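Tv2483 (Treponema vincentii, PDB 6DET) binds L-arginine with high selectivity as a treponemal lipoprotein, probably delivering it to an ABC transporter as the solute-binding component. Local coordinates at residues Ala138-Asp150 with Leu178-Val191. Sequence-based numbering, arbitrary orientation.
Sequences AQLQNRTIAVEAD and LYEALDSGTCDAIV. With ARG (arginine), chain B.
Strands 143-148 and 189-191 run parallel, joined at Ala146, whose N-H donates to Ala189 O (2.9 Å) and whose O accepts from Val191 N. Just ahead of strand 189-191 the Asp188 carboxylate, not a backbone carbonyl, accepts from Thr144 N. Asp188, followed from its root, has CB packed on Thr144 O and Arg143 CB; CG lies against Arg143 CD (3.8 Å). With CG turned anti to the carbonyl carbon (chi1 -54°), OD2 rests against Arg143 CB and meets Thr144 N through its anti lone pair in a nearly straight bond of 3.0 Å (174°). OD1 stays 4.4 Å from Arg143 NH1, well out of the guanidinium plane, so charge alone links them. Arg143, bent at chi2, instead sends NE in plane to Gln139 O. Thr144 O accepts in return from Asp188 N (2.8 Å), so Thr144 is held to Asp188 by both its N-H and its C=O; Ala189 N adds a weak bond.

Ile145, Val147, Ala189 and Val191 line one face; there Val147 CG1 lies beside Val191 CG2 (3.8 Å), and Leu157 of helix 153-158 touches Ile145, Val147 and Val191. On the other face Ala146 CB meets Cys187 SG, Ile190 CG2 and Leu178 CD2, the last coming up from helix 175-184. Its segment 178-184 runs nearly antiparallel to strand 143-148 (163°) and leads through Gly185 into strand 189-193, as in the alpha/beta lobes of periplasmic binding proteins.

Beyond the paired residues, a water bridges Glu148 N and Val191 O. At its pocket end strand 143-148 presents the extended Glu148 side chain, which grips the bound arginine with two bonds, OE1 to NE and OE2 to NH1 of the ligand, each 2.8 Å; Asp193 also binds it. Two carboxylate oxygens thus match the ligand guanidinium, consistent with selectivity for L-arginine.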
loop_
_atom_site.group_PDB
_atom_site.type_symbol
_atom_site.label_atom_id
_atom_site.label_comp_id
_atom_site.label_asym_id
_atom_site.label_seq_id
_atom_site.Cartn_x
_atom_site.Cartn_y
_atom_site.Cartn_z
ATOM N N ALA A 138 6.998 -14.122 20.030
ATOM C CA ALA A 138 7.995 -14.147 21.095
ATOM C C ALA A 138 9.297 -14.776 20.630
ATOM O O ALA A 138 10.363 -14.449 21.158
ATOM C CB ALA A 138 7.452 -14.904 22.305
ATOM N N GLN A 139 9.240 -15.687 19.662
ATOM C CA GLN A 139 10.458 -16.288 19.138
ATOM C C GLN A 139 11.217 -15.353 18.208
ATOM O O GLN A 139 12.281 -15.734 17.711
ATOM C CB GLN A 139 10.126 -17.579 18.402
ATOM C CG GLN A 139 9.649 -18.688 19.327
ATOM C CD GLN A 139 9.070 -19.854 18.570
ATOM O OE1 GLN A 139 8.296 -19.686 17.623
ATOM N NE2 GLN A 139 9.424 -21.050 18.993
ATOM N N LEU A 140 10.701 -14.158 17.956
ATOM C CA LEU A 140 11.418 -13.167 17.173
ATOM C C LEU A 140 12.351 -12.325 18.035
ATOM O O LEU A 140 13.086 -11.488 17.497
ATOM C CB LEU A 140 10.428 -12.262 16.432
ATOM C CG LEU A 140 9.417 -12.909 15.478
ATOM C CD1 LEU A 140 8.412 -11.877 15.006
ATOM C CD2 LEU A 140 10.085 -13.565 14.281
ATOM N N GLN A 141 12.351 -12.533 19.353
ATOM C CA GLN A 141 13.205 -11.745 20.232
ATOM C C GLN A 141 14.667 -11.996 19.917
ATOM O O GLN A 141 15.077 -13.130 19.647
ATOM C CB GLN A 141 12.936 -12.072 21.697
ATOM C CG GLN A 141 11.615 -11.576 22.193
ATOM C CD GLN A 141 11.506 -11.668 23.687
ATOM O OE1 GLN A 141 12.448 -11.346 24.409
ATOM N NE2 GLN A 141 10.358 -12.119 24.166
ATOM N N ASN A 142 15.465 -10.923 19.974
ATOM C CA ASN A 142 16.897 -10.998 19.691
ATOM C C ASN A 142 17.131 -11.548 18.288
ATOM O O ASN A 142 18.011 -12.380 18.063
ATOM C CB ASN A 142 17.640 -11.845 20.732
ATOM C CG ASN A 142 17.385 -11.386 22.154
ATOM O OD1 ASN A 142 16.799 -12.112 22.955
ATOM N ND2 ASN A 142 17.833 -10.182 22.476
ATOM N N ARG A 143 16.315 -11.102 17.346
ATOM C CA ARG A 143 16.459 -11.453 15.946
ATOM C C ARG A 143 16.633 -10.176 15.138
ATOM O O ARG A 143 16.448 -9.069 15.639
ATOM C CB ARG A 143 15.235 -12.215 15.429
ATOM C CG ARG A 143 14.861 -13.453 16.213
ATOM C CD ARG A 143 15.792 -14.613 15.963
ATOM N NE ARG A 143 15.268 -15.810 16.603
ATOM C CZ ARG A 143 15.922 -16.962 16.704
ATOM N NH1 ARG A 143 17.144 -17.089 16.201
ATOM N NH2 ARG A 143 15.349 -17.991 17.312
ATOM N N THR A 144 16.965 -10.352 13.870
ATOM C CA THR A 144 16.975 -9.266 12.902
ATOM C C THR A 144 15.783 -9.410 11.976
ATOM O O THR A 144 15.562 -10.480 11.399
ATOM C CB THR A 144 18.279 -9.291 12.108
ATOM O OG1 THR A 144 19.352 -9.068 13.015
ATOM C CG2 THR A 144 18.294 -8.227 11.016
ATOM N N ILE A 145 15.033 -8.327 11.807
ATOM C CA ILE A 145 13.816 -8.351 11.013
ATOM C C ILE A 145 13.898 -7.246 9.976
ATOM O O ILE A 145 14.215 -6.097 10.309
ATOM C CB ILE A 145 12.559 -8.170 11.878
ATOM C CG1 ILE A 145 12.557 -9.215 13.000
ATOM C CG2 ILE A 145 11.303 -8.243 10.984
ATOM C CD1 ILE A 145 11.379 -9.112 13.932
ATOM N N ALA A 146 13.622 -7.595 8.726
ATOM C CA ALA A 146 13.729 -6.647 7.623
ATOM C C ALA A 146 12.355 -6.069 7.334
ATOM O O ALA A 146 11.336 -6.770 7.399
ATOM C CB ALA A 146 14.299 -7.289 6.353
ATOM N N VAL A 147 12.343 -4.779 7.022
ATOM C CA VAL A 147 11.116 -4.079 6.665
ATOM C C VAL A 147 11.418 -3.222 5.450
ATOM O O VAL A 147 12.556 -2.795 5.232
ATOM C CB VAL A 147 10.568 -3.220 7.829
ATOM C CG1 VAL A 147 10.409 -4.071 9.084
ATOM C CG2 VAL A 147 11.465 -1.995 8.099
ATOM N N GLU A 148 10.399 -2.974 4.649
ATOM C CA GLU A 148 10.536 -1.981 3.594
ATOM C C GLU A 148 10.668 -0.579 4.212
ATOM O O GLU A 148 9.928 -0.209 5.132
ATOM C CB GLU A 148 9.345 -2.089 2.636
ATOM C CG GLU A 148 9.497 -1.266 1.384
ATOM C CD GLU A 148 8.309 -1.388 0.404
ATOM O OE1 GLU A 148 7.196 -1.847 0.773
ATOM O OE2 GLU A 148 8.494 -0.968 -0.760
ATOM N N ALA A 149 11.651 0.185 3.744
ATOM C CA ALA A 149 11.884 1.517 4.282
ATOM C C ALA A 149 10.670 2.415 4.091
ATOM O O ALA A 149 9.971 2.336 3.080
ATOM C CB ALA A 149 13.079 2.175 3.600
ATOM N N ASP A 150 10.458 3.301 5.069
ATOM C CA ASP A 150 9.422 4.340 5.030
ATOM C C ASP A 150 8.016 3.777 4.866
ATOM O O ASP A 150 7.161 4.399 4.220
ATOM C CB ASP A 150 9.702 5.363 3.928
ATOM C CG ASP A 150 10.946 6.170 4.194
ATOM O OD1 ASP A 150 10.821 7.246 4.810
ATOM O OD2 ASP A 150 12.046 5.727 3.798
ATOM N N LEU A 178 13.527 -7.879 0.738
ATOM C CA LEU A 178 13.143 -8.564 1.970
ATOM C C LEU A 178 13.286 -10.071 1.816
ATOM O O LEU A 178 13.874 -10.748 2.669
ATOM C CB LEU A 178 11.700 -8.211 2.355
ATOM C CG LEU A 178 11.333 -6.727 2.398
ATOM C CD1 LEU A 178 9.859 -6.604 2.719
ATOM C CD2 LEU A 178 12.175 -5.967 3.420
ATOM N N TYR A 179 12.718 -10.633 0.749
ATOM C CA TYR A 179 12.763 -12.087 0.602
ATOM C C TYR A 179 14.175 -12.570 0.335
ATOM O O TYR A 179 14.540 -13.680 0.751
ATOM C CB TYR A 179 11.811 -12.532 -0.513
ATOM C CG TYR A 179 10.369 -12.498 -0.075
ATOM C CD1 TYR A 179 9.830 -13.555 0.641
ATOM C CD2 TYR A 179 9.546 -11.410 -0.378
ATOM C CE1 TYR A 179 8.538 -13.543 1.055
ATOM C CE2 TYR A 179 8.215 -11.382 0.050
ATOM C CZ TYR A 179 7.728 -12.465 0.768
ATOM O OH TYR A 179 6.433 -12.500 1.219
ATOM N N GLU A 180 14.984 -11.750 -0.334
ATOM C CA GLU A 180 16.381 -12.116 -0.564
ATOM C C GLU A 180 17.143 -12.201 0.748
ATOM O O GLU A 180 17.961 -13.110 0.941
ATOM C CB GLU A 180 17.055 -11.103 -1.482
ATOM C CG GLU A 180 16.589 -11.148 -2.916
ATOM C CD GLU A 180 17.018 -9.922 -3.700
ATOM O OE1 GLU A 180 17.877 -9.159 -3.204
ATOM O OE2 GLU A 180 16.489 -9.723 -4.813
ATOM N N ALA A 181 16.916 -11.248 1.652
ATOM C CA ALA A 181 17.574 -11.299 2.953
ATOM C C ALA A 181 17.068 -12.489 3.757
ATOM O O ALA A 181 17.838 -13.132 4.480
ATOM C CB ALA A 181 17.343 -9.992 3.708
ATOM N N LEU A 182 15.777 -12.809 3.618
ATOM C CA LEU A 182 15.217 -13.966 4.307
ATOM C C LEU A 182 15.821 -15.259 3.776
ATOM O O LEU A 182 16.152 -16.163 4.555
ATOM C CB LEU A 182 13.688 -13.980 4.170
ATOM C CG LEU A 182 12.946 -14.950 5.089
ATOM C CD1 LEU A 182 13.220 -14.628 6.550
ATOM C CD2 LEU A 182 11.457 -14.948 4.817
ATOM N N ASP A 183 15.970 -15.366 2.454
ATOM C CA ASP A 183 16.690 -16.502 1.882
ATOM C C ASP A 183 18.163 -16.470 2.271
ATOM O O ASP A 183 18.784 -17.525 2.458
ATOM C CB ASP A 183 16.539 -16.500 0.354
ATOM C CG ASP A 183 15.081 -16.530 -0.103
ATOM O OD1 ASP A 183 14.188 -16.892 0.696
ATOM O OD2 ASP A 183 14.824 -16.187 -1.277
ATOM N N SER A 184 18.733 -15.270 2.415
ATOM C CA SER A 184 20.165 -15.132 2.667
ATOM C C SER A 184 20.542 -15.510 4.091
ATOM O O SER A 184 21.652 -15.977 4.324
ATOM C CB SER A 184 20.618 -13.690 2.418
ATOM O OG SER A 184 20.550 -13.328 1.052
ATOM N N GLY A 185 19.662 -15.277 5.063
ATOM C CA GLY A 185 20.083 -15.272 6.449
ATOM C C GLY A 185 20.568 -13.924 6.935
ATOM O O GLY A 185 21.049 -13.824 8.072
ATOM N N THR A 186 20.481 -12.893 6.090
ATOM C CA THR A 186 20.750 -11.519 6.499
ATOM C C THR A 186 19.755 -11.059 7.553
ATOM O O THR A 186 20.048 -10.160 8.351
ATOM C CB THR A 186 20.690 -10.625 5.256
ATOM O OG1 THR A 186 21.760 -10.997 4.375
ATOM C CG2 THR A 186 20.790 -9.146 5.604
ATOM N N CYS A 187 18.570 -11.651 7.552
ATOM C CA CYS A 187 17.587 -11.423 8.598
ATOM C C CYS A 187 16.918 -12.754 8.902
ATOM O O CYS A 187 17.014 -13.705 8.128
ATOM C CB CYS A 187 16.551 -10.389 8.183
ATOM S SG CYS A 187 15.531 -10.951 6.820
ATOM N N ASP A 188 16.226 -12.803 10.039
ATOM C CA ASP A 188 15.495 -13.985 10.481
ATOM C C ASP A 188 14.016 -13.930 10.144
ATOM O O ASP A 188 13.347 -14.971 10.152
ATOM C CB ASP A 188 15.631 -14.145 11.994
ATOM C CG ASP A 188 17.069 -14.166 12.445
ATOM O OD1 ASP A 188 17.696 -15.216 12.249
ATOM O OD2 ASP A 188 17.543 -13.150 13.004
ATOM N N ALA A 189 13.495 -12.742 9.880
ATOM C CA ALA A 189 12.098 -12.562 9.537
ATOM C C ALA A 189 11.963 -11.257 8.774
ATOM O O ALA A 189 12.868 -10.417 8.802
ATOM C CB ALA A 189 11.221 -12.526 10.775
ATOM N N ILE A 190 10.802 -11.088 8.133
ATOM C CA ILE A 190 10.442 -9.865 7.423
ATOM C C ILE A 190 9.002 -9.492 7.745
ATOM O O ILE A 190 8.170 -10.341 8.088
ATOM C CB ILE A 190 10.606 -9.994 5.899
ATOM C CG1 ILE A 190 9.539 -10.924 5.301
ATOM C CG2 ILE A 190 12.028 -10.451 5.557
ATOM C CD1 ILE A 190 9.619 -11.105 3.810
ATOM N N VAL A 191 8.713 -8.209 7.591
ATOM C CA VAL A 191 7.348 -7.672 7.655
ATOM C C VAL A 191 6.870 -7.412 6.234
ATOM O O VAL A 191 7.581 -6.785 5.431
ATOM C CB VAL A 191 7.280 -6.375 8.478
ATOM C CG1 VAL A 191 5.843 -5.811 8.463
ATOM C CG2 VAL A 191 7.715 -6.610 9.867
HETATM N N ARG B . 1.545 -0.030 3.221
HETATM C CA ARG B . 2.912 0.477 2.937
HETATM C C ARG B . 2.978 1.964 3.265
HETATM O O ARG B . 1.912 2.607 3.319
HETATM C CB ARG B . 3.288 0.257 1.472
HETATM C CG ARG B . 3.435 -1.207 1.071
HETATM C CD ARG B . 3.727 -1.414 -0.412
HETATM N NE ARG B . 5.017 -0.852 -0.759
HETATM C CZ ARG B . 5.201 0.255 -1.471
HETATM N NH1 ARG B . 6.453 0.673 -1.670
HETATM N NH2 ARG B . 4.168 0.944 -1.958
HETATM O OXT ARG B . 4.075 2.508 3.450
HETATM O O HOH W 1 7.773 -4.184 4.815
#